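Local coordinates for PmbA-related protein (Thermotoga maritima, PDB 1VL4), which belongs to the PmbA/TldD (peptidase U62) family, is probably a metallopeptidase and may modulate DNA gyrase, at residues E273-D284 with T305-L315; I381-A389 with I406-L415. All coordinates share one frame; numbering follows the deposited sequence.

Interaction 1: E273-D284 with T305-L315; sequences EQVGNPAVSIKD and TEKFVLENGVL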
ATOM      1  N   GLU A 273     -12.236 -27.147  20.406  1.00 16.19           N
ATOM      2  CA  GLU A 273     -11.600 -26.892  21.703  1.00 17.19           C
ATOM      3  C   GLU A 273     -12.016 -25.524  22.242  1.00 17.13           C
ATOM      4  O   GLU A 273     -12.478 -24.666  21.478  1.00 14.11           O
ATOM      5  CB  GLU A 273     -10.087 -26.927  21.546  1.00 17.89           C
ATOM      6  CG  GLU A 273      -9.575 -28.260  21.000  1.00 21.30           C
ATOM      7  CD  GLU A 273      -8.071 -28.358  21.011  1.00 32.26           C
ATOM      8  OE1 GLU A 273      -7.390 -27.318  21.222  1.00 39.80           O
ATOM      9  OE2 GLU A 273      -7.564 -29.484  20.794  1.00 41.84           O
ATOM     10  N   GLN A 274     -11.820 -25.312  23.547  1.00 15.92           N
ATOM     11  CA  GLN A 274     -12.077 -24.003  24.168  1.00 20.36           C
ATOM     12  C   GLN A 274     -10.945 -23.020  23.978  1.00 17.97           C
ATOM     13  O   GLN A 274     -10.042 -22.898  24.813  1.00 18.51           O
ATOM     14  CB  GLN A 274     -12.367 -24.145  25.656  1.00 21.33           C
ATOM     15  CG  GLN A 274     -13.759 -24.600  25.919  1.00 29.90           C
ATOM     16  CD  GLN A 274     -14.597 -23.517  26.482  1.00 22.80           C
ATOM     17  OE1 GLN A 274     -14.687 -22.422  25.925  1.00 35.21           O
ATOM     18  NE2 GLN A 274     -15.208 -23.796  27.628  1.00 33.79           N
ATOM     19  N   VAL A 275     -11.012 -22.314  22.871  1.00 15.02           N
ATOM     20  CA  VAL A 275     -10.008 -21.343  22.526  1.00 15.60           C
ATOM     21  C   VAL A 275     -10.213 -20.032  23.278  1.00 16.62           C
ATOM     22  O   VAL A 275      -9.262 -19.315  23.620  1.00 16.57           O
ATOM     23  CB  VAL A 275     -10.021 -21.137  21.010  1.00 17.54           C
ATOM     24  CG1 VAL A 275      -9.343 -19.843  20.609  1.00 21.25           C
ATOM     25  CG2 VAL A 275      -9.355 -22.323  20.365  1.00 19.07           C
ATOM     26  N   GLY A 276     -11.474 -19.692  23.499  1.00 18.51           N
ATOM     27  CA  GLY A 276     -11.781 -18.505  24.252  1.00 18.16           C
ATOM     28  C   GLY A 276     -12.522 -18.787  25.532  1.00 14.96           C
ATOM     29  O   GLY A 276     -12.957 -19.912  25.813  1.00 15.56           O
ATOM     30  N   ASN A 277     -12.684 -17.725  26.298  1.00 14.57           N
ATOM     31  CA  ASN A 277     -13.547 -17.752  27.477  1.00 12.44           C
ATOM     32  C   ASN A 277     -14.988 -18.090  27.060  1.00 11.03           C
ATOM     33  O   ASN A 277     -15.405 -17.734  25.975  1.00  9.14           O
ATOM     34  CB  ASN A 277     -13.505 -16.394  28.151  1.00 10.30           C
ATOM     35  CG  ASN A 277     -14.088 -16.424  29.514  1.00 14.63           C
ATOM     36  OD1 ASN A 277     -15.303 -16.388  29.673  1.00 12.37           O
ATOM     37  ND2 ASN A 277     -13.239 -16.512  30.504  1.00  9.76           N
ATOM     38  N   PRO A 278     -15.710 -18.853  27.885  1.00 12.21           N
ATOM     39  CA  PRO A 278     -17.119 -19.106  27.652  1.00 15.47           C
ATOM     40  C   PRO A 278     -17.974 -17.890  27.355  1.00 16.99           C
ATOM     41  O   PRO A 278     -18.980 -18.025  26.621  1.00 13.65           O
ATOM     42  CB  PRO A 278     -17.580 -19.752  28.934  1.00 14.21           C
ATOM     43  CG  PRO A 278     -16.388 -20.559  29.361  1.00 19.96           C
ATOM     44  CD  PRO A 278     -15.198 -19.642  29.010  1.00 14.95           C
ATOM     45  N   ALA A 279     -17.573 -16.729  27.901  1.00 14.41           N
ATOM     46  CA  ALA A 279     -18.237 -15.451  27.614  1.00 11.26           C
ATOM     47  C   ALA A 279     -18.109 -14.967  26.165  1.00 13.18           C
ATOM     48  O   ALA A 279     -18.829 -14.065  25.771  1.00 15.04           O
ATOM     49  CB  ALA A 279     -17.743 -14.369  28.554  1.00 10.81           C
ATOM     50  N   VAL A 280     -17.232 -15.565  25.363  1.00 12.03           N
ATOM     51  CA  VAL A 280     -16.860 -14.996  24.090  1.00 11.52           C
ATOM     52  C   VAL A 280     -17.470 -15.820  22.961  1.00 11.98           C
ATOM     53  O   VAL A 280     -17.161 -16.997  22.852  1.00  7.20           O
ATOM     54  CB  VAL A 280     -15.350 -14.968  23.922  1.00 10.44           C
ATOM     55  CG1 VAL A 280     -14.937 -14.610  22.432  1.00 16.24           C
ATOM     56  CG2 VAL A 280     -14.748 -13.998  24.897  1.00 15.21           C
ATOM     57  N   SER A 281     -18.355 -15.192  22.168  1.00  9.30           N
ATOM     58  CA  SER A 281     -18.841 -15.772  20.917  1.00 10.29           C
ATOM     59  C   SER A 281     -18.528 -14.788  19.807  1.00  9.89           C
ATOM     60  O   SER A 281     -18.775 -13.589  19.959  1.00 10.11           O
ATOM     61  CB  SER A 281     -20.353 -16.059  20.953  1.00 10.28           C
ATOM     62  OG  SER A 281     -20.699 -17.083  21.893  1.00  9.79           O
ATOM     63  N   ILE A 282     -18.015 -15.315  18.688  1.00 11.53           N
ATOM     64  CA  ILE A 282     -17.678 -14.526  17.553  1.00 12.69           C
ATOM     65  C   ILE A 282     -18.332 -15.197  16.338  1.00 12.44           C
ATOM     66  O   ILE A 282     -18.133 -16.427  16.090  1.00 10.53           O
ATOM     67  CB  ILE A 282     -16.146 -14.445  17.341  1.00 15.30           C
ATOM     68  CG1 ILE A 282     -15.485 -13.808  18.578  1.00 12.44           C
ATOM     69  CG2 ILE A 282     -15.816 -13.629  16.127  1.00 16.10           C
ATOM     70  CD1 ILE A 282     -13.946 -13.810  18.532  1.00 17.87           C
ATOM     71  N   LYS A 283     -19.083 -14.376  15.599  1.00 12.73           N
ATOM     72  CA  LYS A 283     -19.831 -14.801  14.428  1.00 12.09           C
ATOM     73  C   LYS A 283     -19.294 -14.122  13.177  1.00 12.82           C
ATOM     74  O   LYS A 283     -18.726 -13.009  13.192  1.00 11.86           O
ATOM     75  CB  LYS A 283     -21.323 -14.436  14.590  1.00 12.48           C
ATOM     76  CG  LYS A 283     -22.059 -15.094  15.753  1.00 13.80           C
ATOM     77  CD  LYS A 283     -23.580 -15.062  15.544  1.00 17.18           C
ATOM     78  CE  LYS A 283     -24.129 -16.202  14.712  1.00 11.46           C
ATOM     79  NZ  LYS A 283     -25.615 -16.011  14.560  1.00 17.52           N
ATOM     80  N   ASP A 284     -19.497 -14.815  12.062  1.00 12.32           N
ATOM     81  CA  ASP A 284     -19.322 -14.202  10.725  1.00 13.79           C
ATOM     82  C   ASP A 284     -20.718 -13.912  10.232  1.00 12.32           C
ATOM     83  O   ASP A 284     -21.537 -14.828  10.113  1.00 11.98           O
ATOM     84  CB  ASP A 284     -18.573 -15.162   9.782  1.00 12.85           C
ATOM     85  CG  ASP A 284     -18.430 -14.589   8.320  1.00 24.79           C
ATOM     86  OD1 ASP A 284     -18.607 -13.369   8.120  1.00 17.51           O
ATOM     87  OD2 ASP A 284     -18.229 -15.375   7.367  1.00 24.20           O
ATOM     88  N   THR A 305     -22.828 -16.828   4.358  1.00 15.15           N
ATOM     89  CA  THR A 305     -23.538 -17.529   5.409  1.00 11.76           C
ATOM     90  C   THR A 305     -23.229 -16.899   6.771  1.00  9.29           C
ATOM     91  O   THR A 305     -22.161 -16.301   6.995  1.00 12.05           O
ATOM     92  CB  THR A 305     -23.169 -19.049   5.447  1.00 14.69           C
ATOM     93  OG1 THR A 305     -21.793 -19.217   5.747  1.00 12.53           O
ATOM     94  CG2 THR A 305     -23.468 -19.725   4.129  1.00 15.81           C
ATOM     95  N   GLU A 306     -24.193 -17.031   7.669  1.00 11.58           N
ATOM     96  CA  GLU A 306     -24.061 -16.655   9.081  1.00 10.85           C
ATOM     97  C   GLU A 306     -23.717 -17.879   9.928  1.00 12.50           C
ATOM     98  O   GLU A 306     -24.402 -18.926   9.892  1.00  9.78           O
ATOM     99  CB  GLU A 306     -25.312 -15.982   9.577  1.00 13.60           C
ATOM    100  CG  GLU A 306     -25.303 -15.559  11.085  1.00 13.95           C
ATOM    101  CD  GLU A 306     -26.515 -14.732  11.464  1.00 15.48           C
ATOM    102  OE1 GLU A 306     -27.360 -14.474  10.569  1.00 15.19           O
ATOM    103  OE2 GLU A 306     -26.592 -14.327  12.653  1.00 12.09           O
ATOM    104  N   LYS A 307     -22.683 -17.750  10.734  1.00 11.01           N
ATOM    105  CA  LYS A 307     -22.292 -18.873  11.592  1.00 14.12           C
ATOM    106  C   LYS A 307     -21.444 -18.398  12.748  1.00 10.61           C
ATOM    107  O   LYS A 307     -20.829 -17.356  12.668  1.00 11.54           O
ATOM    108  CB  LYS A 307     -21.523 -19.955  10.820  1.00 13.80           C
ATOM    109  CG  LYS A 307     -20.229 -19.484  10.241  1.00 11.18           C
ATOM    110  CD  LYS A 307     -20.424 -18.680   8.972  1.00 20.19           C
ATOM    111  CE  LYS A 307     -19.262 -18.776   8.015  1.00 20.48           C
ATOM    112  NZ  LYS A 307     -19.477 -17.782   6.932  1.00 14.94           N
ATOM    113  N   PHE A 308     -21.380 -19.215  13.787  1.00  9.94           N
ATOM    114  CA  PHE A 308     -20.359 -19.024  14.820  1.00 12.58           C
ATOM    115  C   PHE A 308     -18.976 -19.511  14.372  1.00 12.12           C
ATOM    116  O   PHE A 308     -18.795 -20.629  13.861  1.00 11.40           O
ATOM    117  CB  PHE A 308     -20.744 -19.713  16.120  1.00 13.77           C
ATOM    118  CG  PHE A 308     -21.947 -19.108  16.784  1.00 10.79           C
ATOM    119  CD1 PHE A 308     -21.815 -18.025  17.640  1.00 14.20           C
ATOM    120  CD2 PHE A 308     -23.205 -19.661  16.575  1.00 15.80           C
ATOM    121  CE1 PHE A 308     -22.885 -17.494  18.233  1.00 15.91           C
ATOM    122  CE2 PHE A 308     -24.312 -19.133  17.200  1.00 18.69           C
ATOM    123  CZ  PHE A 308     -24.152 -18.037  18.022  1.00 19.44           C
ATOM    124  N   VAL A 309     -17.998 -18.649  14.578  1.00 11.21           N
ATOM    125  CA  VAL A 309     -16.619 -19.078  14.568  1.00 13.77           C
ATOM    126  C   VAL A 309     -16.229 -19.573  15.982  1.00 14.27           C
ATOM    127  O   VAL A 309     -15.704 -20.670  16.132  1.00 15.01           O
ATOM    128  CB  VAL A 309     -15.684 -17.972  14.049  1.00 14.37           C
ATOM    129  CG1 VAL A 309     -14.233 -18.505  13.976  1.00 10.44           C
ATOM    130  CG2 VAL A 309     -16.138 -17.535  12.659  1.00 16.36           C
ATOM    131  N   LEU A 310     -16.532 -18.764  16.993  1.00 12.02           N
ATOM    132  CA  LEU A 310     -16.468 -19.176  18.375  1.00 15.06           C
ATOM    133  C   LEU A 310     -17.848 -19.125  18.945  1.00 12.33           C
ATOM    134  O   LEU A 310     -18.557 -18.124  18.822  1.00 12.94           O
ATOM    135  CB  LEU A 310     -15.559 -18.229  19.163  1.00 13.09           C
ATOM    136  CG  LEU A 310     -14.088 -18.538  19.421  1.00 25.01           C
ATOM    137  CD1 LEU A 310     -13.452 -19.480  18.437  1.00 22.91           C
ATOM    138  CD2 LEU A 310     -13.305 -17.201  19.520  1.00 21.74           C
ATOM    139  N   GLU A 311     -18.270 -20.217  19.532  1.00 13.19           N
ATOM    140  CA  GLU A 311     -19.542 -20.262  20.167  1.00 12.06           C
ATOM    141  C   GLU A 311     -19.265 -20.632  21.616  1.00 14.58           C
ATOM    142  O   GLU A 311     -18.833 -21.756  21.904  1.00 11.55           O
ATOM    143  CB  GLU A 311     -20.456 -21.271  19.500  1.00 15.56           C
ATOM    144  CG  GLU A 311     -21.887 -21.201  20.107  1.00 22.01           C
ATOM    145  CD  GLU A 311     -22.913 -22.048  19.378  1.00 26.93           C
ATOM    146  OE1 GLU A 311     -22.537 -22.756  18.416  1.00 25.87           O
ATOM    147  OE2 GLU A 311     -24.107 -21.997  19.773  1.00 24.65           O
ATOM    148  N   ASN A 312     -19.516 -19.676  22.514  1.00 15.52           N
ATOM    149  CA  ASN A 312     -19.168 -19.813  23.933  1.00 15.22           C
ATOM    150  C   ASN A 312     -17.722 -20.294  24.080  1.00 12.55           C
ATOM    151  O   ASN A 312     -17.437 -21.155  24.854  1.00 12.55           O
ATOM    152  CB  ASN A 312     -20.132 -20.743  24.670  1.00 15.09           C
ATOM    153  CG  ASN A 312     -21.607 -20.353  24.457  1.00 22.67           C
ATOM    154  OD1 ASN A 312     -21.947 -19.179  24.452  1.00 21.89           O
ATOM    155  ND2 ASN A 312     -22.473 -21.343  24.290  1.00 26.18           N
ATOM    156  N   GLY A 313     -16.841 -19.687  23.299  1.00 13.21           N
ATOM    157  CA  GLY A 313     -15.428 -19.869  23.405  1.00 11.25           C
ATOM    158  C   GLY A 313     -14.930 -21.094  22.668  1.00 13.37           C
ATOM    159  O   GLY A 313     -13.728 -21.276  22.573  1.00 14.66           O
ATOM    160  N   VAL A 314     -15.836 -21.909  22.124  1.00 14.43           N
ATOM    161  CA  VAL A 314     -15.466 -23.143  21.440  1.00 12.93           C
ATOM    162  C   VAL A 314     -15.293 -22.835  19.960  1.00 14.36           C
ATOM    163  O   VAL A 314     -16.174 -22.215  19.362  1.00 11.66           O
ATOM    164  CB  VAL A 314     -16.501 -24.267  21.706  1.00 11.53           C
ATOM    165  CG1 VAL A 314     -16.169 -25.539  20.926  1.00 11.92           C
ATOM    166  CG2 VAL A 314     -16.601 -24.576  23.213  1.00 13.92           C
ATOM    167  N   LEU A 315     -14.141 -23.219  19.385  1.00 12.90           N
ATOM    168  CA  LEU A 315     -13.934 -23.065  17.961  1.00 13.15           C
ATOM    169  C   LEU A 315     -14.775 -24.098  17.134  1.00 15.35           C
ATOM    170  O   LEU A 315     -14.549 -25.321  17.191  1.00 12.93           O
ATOM    171  CB  LEU A 315     -12.444 -23.180  17.622  1.00 13.51           C
ATOM    172  CG  LEU A 315     -12.066 -23.065  16.150  1.00 16.01           C
ATOM    173  CD1 LEU A 315     -12.231 -21.661  15.606  1.00 19.31           C
ATOM    174  CD2 LEU A 315     -10.621 -23.560  15.928  1.00 12.57           C
TER
HETATM  175  O   HOH W   1     -20.862 -16.740  25.162  1.00 19.71           O
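Lys283 and Phe308 form a non-hydrogen-bonded pair in an antiparallel strand pair that is broken by a classic beta bulge. At the bulge Ile282 O takes two backbone donors, Val309 N at 2.7 Å and Leu310 N at 3.0 Å. The Lys283 side chain runs over the Phe308 ring. Its CB lies near Lys307 O. Lys283 CG touches Phe308 CD1 at 3.5 Å, and CD moves on to CE1 and CZ. A bend at chi3 (85°) carries Lys283 CE over the centre of the Phe308 ring, 3.8 Å from the centroid. Lys283 NZ then makes an off-centre cation-pi contact and ends in a salt bridge to Glu306 OE2 at 2.7 Å. Arg114 binds the other oxygen of Glu306. On the sheet face of Ile282, Asp284 and Lys307 point the same way, and Lys307 NZ meets Asp284 OD2 from above the carboxylate plane at 2.7 Å. The same NZ bonds Thr305 O, Thr305 OG1 and Asn335 OD1; Thr305 OG1 also bonds Thr333 O. A methionine in place of Lys307 would probably leave the buried Asp284 carboxylate without its charged mate. Farther along, a type I' turn from Glu311 to Val314 brings Asn312 to Ser281. There Asn312 N donates to Ser281 OG at 2.9 Å, nearly straight (170°).

Interaction 2: I381-A389 with I406-L415; sequences ISGEFSLFA and ITISGNFLDL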
ATOM      1  N   ILE A 381       0.558 -15.326  12.890  1.00 17.10           N
ATOM      2  CA  ILE A 381       1.034 -16.707  12.849  1.00 15.52           C
ATOM      3  C   ILE A 381       1.213 -17.217  14.263  1.00 15.10           C
ATOM      4  O   ILE A 381       0.843 -18.331  14.567  1.00 18.67           O
ATOM      5  CB  ILE A 381       2.320 -16.890  12.018  1.00 16.96           C
ATOM      6  CG1 ILE A 381       2.148 -16.323  10.606  1.00 19.90           C
ATOM      7  CG2 ILE A 381       2.684 -18.396  11.922  1.00 20.54           C
ATOM      8  CD1 ILE A 381       3.473 -16.172   9.878  1.00 19.97           C
ATOM      9  N   SER A 382       1.808 -16.415  15.128  1.00 15.76           N
ATOM     10  CA  SER A 382       2.050 -16.837  16.520  1.00 17.73           C
ATOM     11  C   SER A 382       0.898 -16.450  17.438  1.00 15.88           C
ATOM     12  O   SER A 382       0.707 -17.058  18.482  1.00 19.20           O
ATOM     13  CB  SER A 382       3.289 -16.155  17.076  1.00 13.93           C
ATOM     14  OG  SER A 382       3.184 -14.759  16.909  1.00 16.00           O
ATOM     15  N   GLY A 383       0.194 -15.391  17.064  1.00 16.69           N
ATOM     16  CA  GLY A 383      -0.795 -14.742  17.932  1.00 15.61           C
ATOM     17  C   GLY A 383      -0.225 -13.596  18.753  1.00 15.33           C
ATOM     18  O   GLY A 383      -0.981 -12.817  19.379  1.00 14.35           O
ATOM     19  N   GLU A 384       1.101 -13.462  18.746  1.00 13.95           N
ATOM     20  CA  GLU A 384       1.765 -12.485  19.589  1.00 14.30           C
ATOM     21  C   GLU A 384       1.568 -11.086  19.054  1.00 14.97           C
ATOM     22  O   GLU A 384       1.563 -10.864  17.834  1.00 13.51           O
ATOM     23  CB  GLU A 384       3.262 -12.771  19.698  1.00 16.05           C
ATOM     24  CG  GLU A 384       3.610 -14.075  20.361  1.00 20.04           C
ATOM     25  CD  GLU A 384       3.164 -14.124  21.795  1.00 29.14           C
ATOM     26  OE1 GLU A 384       3.429 -13.156  22.550  1.00 32.72           O
ATOM     27  OE2 GLU A 384       2.558 -15.143  22.160  1.00 28.22           O
ATOM     28  N   PHE A 385       1.367 -10.153  19.993  1.00 14.30           N
ATOM     29  CA  PHE A 385       1.266  -8.743  19.693  1.00 13.28           C
ATOM     30  C   PHE A 385       2.040  -7.976  20.741  1.00 13.07           C
ATOM     31  O   PHE A 385       2.219  -8.456  21.862  1.00 12.86           O
ATOM     32  CB  PHE A 385      -0.210  -8.252  19.581  1.00 14.44           C
ATOM     33  CG  PHE A 385      -1.000  -8.292  20.904  1.00 15.42           C
ATOM     34  CD1 PHE A 385      -0.935  -7.236  21.819  1.00  9.70           C
ATOM     35  CD2 PHE A 385      -1.804  -9.381  21.212  1.00 11.08           C
ATOM     36  CE1 PHE A 385      -1.638  -7.273  23.003  1.00  9.53           C
ATOM     37  CE2 PHE A 385      -2.512  -9.421  22.406  1.00 12.74           C
ATOM     38  CZ  PHE A 385      -2.424  -8.376  23.298  1.00 15.78           C
ATOM     39  N   SER A 386       2.521  -6.809  20.324  1.00 15.54           N
ATOM     40  CA  SER A 386       3.171  -5.802  21.165  1.00 15.48           C
ATOM     41  C   SER A 386       2.898  -4.438  20.517  1.00 15.36           C
ATOM     42  O   SER A 386       3.381  -4.131  19.425  1.00 16.37           O
ATOM     43  CB  SER A 386       4.666  -6.022  21.240  1.00 17.67           C
ATOM     44  OG  SER A 386       5.243  -4.988  22.008  1.00 21.03           O
ATOM     45  N   LEU A 387       2.091  -3.632  21.173  1.00 15.29           N
ATOM     46  CA  LEU A 387       1.404  -2.536  20.518  1.00 13.72           C
ATOM     47  C   LEU A 387       1.416  -1.326  21.414  1.00 14.06           C
ATOM     48  O   LEU A 387       1.144  -1.430  22.626  1.00 16.40           O
ATOM     49  CB  LEU A 387      -0.059  -2.924  20.228  1.00 11.92           C
ATOM     50  CG  LEU A 387      -0.322  -4.052  19.228  1.00 16.94           C
ATOM     51  CD1 LEU A 387      -1.775  -4.462  19.294  1.00 17.42           C
ATOM     52  CD2 LEU A 387       0.076  -3.665  17.791  1.00 22.40           C
ATOM     53  N   PHE A 388       1.721  -0.177  20.831  1.00 15.71           N
ATOM     54  CA  PHE A 388       1.515   1.084  21.506  1.00 18.10           C
ATOM     55  C   PHE A 388       0.027   1.268  21.719  1.00 16.73           C
ATOM     56  O   PHE A 388      -0.786   0.796  20.930  1.00 18.70           O
ATOM     57  CB  PHE A 388       2.048   2.248  20.689  1.00 21.22           C
ATOM     58  CG  PHE A 388       3.524   2.225  20.488  1.00 26.82           C
ATOM     59  CD1 PHE A 388       4.085   1.509  19.442  1.00 37.38           C
ATOM     60  CD2 PHE A 388       4.351   2.947  21.313  1.00 32.03           C
ATOM     61  CE1 PHE A 388       5.451   1.500  19.244  1.00 32.05           C
ATOM     62  CE2 PHE A 388       5.710   2.948  21.107  1.00 35.07           C
ATOM     63  CZ  PHE A 388       6.255   2.221  20.072  1.00 30.51           C
ATOM     64  N   ALA A 389      -0.331   1.945  22.804  1.00 18.20           N
ATOM     65  CA  ALA A 389      -1.745   2.069  23.167  1.00 19.68           C
ATOM     66  C   ALA A 389      -2.036   3.380  23.887  1.00 21.53           C
ATOM     67  O   ALA A 389      -1.116   4.062  24.370  1.00 20.65           O
ATOM     68  CB  ALA A 389      -2.171   0.865  24.036  1.00 15.09           C
ATOM     69  N   ILE A 406       2.216   4.025  26.916  1.00 22.81           N
ATOM     70  CA  ILE A 406       2.119   2.629  27.291  1.00 23.62           C
ATOM     71  C   ILE A 406       2.101   1.696  26.090  1.00 22.31           C
ATOM     72  O   ILE A 406       1.658   2.051  25.004  1.00 19.84           O
ATOM     73  CB  ILE A 406       0.914   2.344  28.215  1.00 23.81           C
ATOM     74  CG1 ILE A 406      -0.379   2.898  27.624  1.00 24.94           C
ATOM     75  CG2 ILE A 406       1.208   2.905  29.603  1.00 24.65           C
ATOM     76  CD1 ILE A 406      -1.609   2.193  28.151  1.00 30.63           C
ATOM     77  N   THR A 407       2.645   0.515  26.325  1.00 22.78           N
ATOM     78  CA  THR A 407       2.603  -0.576  25.400  1.00 23.67           C
ATOM     79  C   THR A 407       1.838  -1.725  26.053  1.00 22.18           C
ATOM     80  O   THR A 407       2.004  -2.014  27.238  1.00 21.19           O
ATOM     81  CB  THR A 407       4.041  -1.029  25.037  1.00 25.44           C
ATOM     82  OG1 THR A 407       4.658  -0.019  24.234  1.00 27.26           O
ATOM     83  CG2 THR A 407       4.040  -2.355  24.255  1.00 29.23           C
ATOM     84  N   ILE A 408       0.998  -2.378  25.266  1.00 20.86           N
ATOM     85  CA  ILE A 408       0.416  -3.616  25.693  1.00 20.75           C
ATOM     86  C   ILE A 408       0.980  -4.721  24.858  1.00 20.66           C
ATOM     87  O   ILE A 408       1.283  -4.531  23.665  1.00 20.72           O
ATOM     88  CB  ILE A 408      -1.131  -3.616  25.598  1.00 21.68           C
ATOM     89  CG1 ILE A 408      -1.601  -3.274  24.190  1.00 21.00           C
ATOM     90  CG2 ILE A 408      -1.733  -2.642  26.629  1.00 24.23           C
ATOM     91  CD1 ILE A 408      -3.058  -3.515  24.010  1.00 28.43           C
ATOM     92  N   SER A 409       1.105  -5.884  25.487  1.00 19.90           N
ATOM     93  CA  SER A 409       1.565  -7.074  24.809  1.00 19.52           C
ATOM     94  C   SER A 409       0.881  -8.324  25.352  1.00 18.96           C
ATOM     95  O   SER A 409       0.384  -8.348  26.465  1.00 18.92           O
ATOM     96  CB  SER A 409       3.069  -7.196  24.971  1.00 18.66           C
ATOM     97  OG  SER A 409       3.362  -7.479  26.313  1.00 22.40           O
ATOM     98  N   GLY A 410       0.848  -9.354  24.520  1.00 16.80           N
ATOM     99  CA  GLY A 410       0.333 -10.633  24.903  1.00 14.67           C
ATOM    100  C   GLY A 410       0.194 -11.484  23.675  1.00 16.47           C
ATOM    101  O   GLY A 410       0.829 -11.216  22.641  1.00 15.97           O
ATOM    102  N   ASN A 411      -0.605 -12.532  23.820  1.00 15.36           N
ATOM    103  CA  ASN A 411      -1.044 -13.363  22.715  1.00 15.62           C
ATOM    104  C   ASN A 411      -2.546 -13.197  22.601  1.00 14.72           C
ATOM    105  O   ASN A 411      -3.250 -13.350  23.598  1.00 14.82           O
ATOM    106  CB  ASN A 411      -0.729 -14.829  22.980  1.00 16.13           C
ATOM    107  CG  ASN A 411      -0.936 -15.700  21.750  1.00 21.24           C
ATOM    108  OD1 ASN A 411      -2.076 -16.005  21.346  1.00 20.23           O
ATOM    109  ND2 ASN A 411       0.170 -16.118  21.146  1.00 14.86           N
ATOM    110  N   PHE A 412      -3.016 -12.910  21.392  1.00 12.82           N
ATOM    111  CA  PHE A 412      -4.424 -12.727  21.105  1.00 13.13           C
ATOM    112  C   PHE A 412      -5.307 -13.891  21.615  1.00 13.05           C
ATOM    113  O   PHE A 412      -6.400 -13.646  22.119  1.00 11.78           O
ATOM    114  CB  PHE A 412      -4.652 -12.483  19.596  1.00 14.91           C
ATOM    115  CG  PHE A 412      -6.051 -12.025  19.278  1.00 12.52           C
ATOM    116  CD1 PHE A 412      -6.461 -10.745  19.611  1.00 16.72           C
ATOM    117  CD2 PHE A 412      -6.988 -12.909  18.745  1.00 14.16           C
ATOM    118  CE1 PHE A 412      -7.787 -10.340  19.368  1.00 16.15           C
ATOM    119  CE2 PHE A 412      -8.284 -12.522  18.512  1.00 15.49           C
ATOM    120  CZ  PHE A 412      -8.692 -11.229  18.843  1.00 14.45           C
ATOM    121  N   LEU A 413      -4.824 -15.134  21.518  1.00 10.98           N
ATOM    122  CA  LEU A 413      -5.618 -16.280  21.949  1.00 14.39           C
ATOM    123  C   LEU A 413      -5.785 -16.300  23.459  1.00 15.09           C
ATOM    124  O   LEU A 413      -6.876 -16.569  23.939  1.00 19.66           O
ATOM    125  CB  LEU A 413      -5.053 -17.609  21.447  1.00 14.92           C
ATOM    126  CG  LEU A 413      -5.028 -17.757  19.906  1.00 15.58           C
ATOM    127  CD1 LEU A 413      -4.584 -19.175  19.476  1.00 20.81           C
ATOM    128  CD2 LEU A 413      -6.364 -17.372  19.288  1.00 25.35           C
ATOM    129  N   ASP A 414      -4.733 -15.970  24.190  1.00 15.55           N
ATOM    130  CA  ASP A 414      -4.810 -15.834  25.644  1.00 16.34           C
ATOM    131  C   ASP A 414      -5.735 -14.691  26.042  1.00 13.53           C
ATOM    132  O   ASP A 414      -6.459 -14.793  26.993  1.00 12.38           O
ATOM    133  CB  ASP A 414      -3.430 -15.564  26.242  1.00 20.34           C
ATOM    134  CG  ASP A 414      -2.526 -16.785  26.213  1.00 27.71           C
ATOM    135  OD1 ASP A 414      -3.019 -17.906  26.501  1.00 41.02           O
ATOM    136  OD2 ASP A 414      -1.319 -16.616  25.919  1.00 33.45           O
ATOM    137  N   LEU A 415      -5.673 -13.588  25.325  1.00 12.77           N
ATOM    138  CA  LEU A 415      -6.641 -12.508  25.492  1.00 12.84           C
ATOM    139  C   LEU A 415      -8.086 -13.021  25.432  1.00 13.22           C
ATOM    140  O   LEU A 415      -8.885 -12.713  26.322  1.00 12.53           O
ATOM    141  CB  LEU A 415      -6.434 -11.450  24.408  1.00 13.00           C
ATOM    142  CG  LEU A 415      -7.183 -10.137  24.638  1.00 18.40           C
ATOM    143  CD1 LEU A 415      -6.358  -8.958  24.166  1.00 25.55           C
ATOM    144  CD2 LEU A 415      -8.552 -10.151  23.972  1.00 23.53           C
TER
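Phe385 lays its ring across the backbone of Gly410, its hydrogen-bonded partner in an antiparallel strand pair. Its CG takes the cramped place between backbone N and carbonyl carbon (chi1 67°), which folds the ring over the neighbouring strand. Gly410 N lies over one face of the Phe385 ring, 3.5 Å from the plane and toward the rim. Gly410 CA makes a CH-pi contact with the same ring. The ring lies close on the side where a CB at Gly410 would stand. Phe412 N meets the ring at its edge, while Phe385 CE1 touches Ile408 CD1 at 4.1 Å and CZ touches Leu415 CD1.

Asn411 closes the strand end and is the N-cap of the helix that follows. With CG anti to the backbone N (chi1 -169°), the amide reaches back to Ser382 and Glu384. Asn411 OD1 accepts from Leu413 N on a lone pair in the carbonyl plane, at 2.9 Å. Asn411 ND2 donates to Ser382 O at 2.9 Å and to Glu384 OE2 at 2.8 Å, the latter nearly straight (172°). The Glu384 side chain crosses Asn411 at about a right angle. These three bonds fix the rotation of the amide. Phe412 N also bonds Gly383 O.

Strand 365-372 packs on Ile408 and bonds the far edge of strand 384-395. Strand 437-444 flanks strand 406-411, and Leu247 of helix 241-247 rests on Leu387, Phe412 and Leu415.

In the fold
Both interactions lie within the C-terminal metallopeptidase domain of the PmbA/TldD family, with centres about 20 Å apart. They come in series: interaction 1 closes at residue 315, before interaction 2 opens at 381. They belong to different mixed sheets. Strands 282-285, 307-311 and 314-315 form one end of the first. Strands 384-395 and 406-411 are neighbours in the second. Helix 412-417 lies between them. It starts at the end of interaction 2, and its Leu413 CD2 touches Val275 CG1 of interaction 1 at 4.1 Å. Leu416 packs on Leu310, and Arg417 O accepts from Asn277. The short helix thus brings the two sheets into contact here, within one C-terminal region.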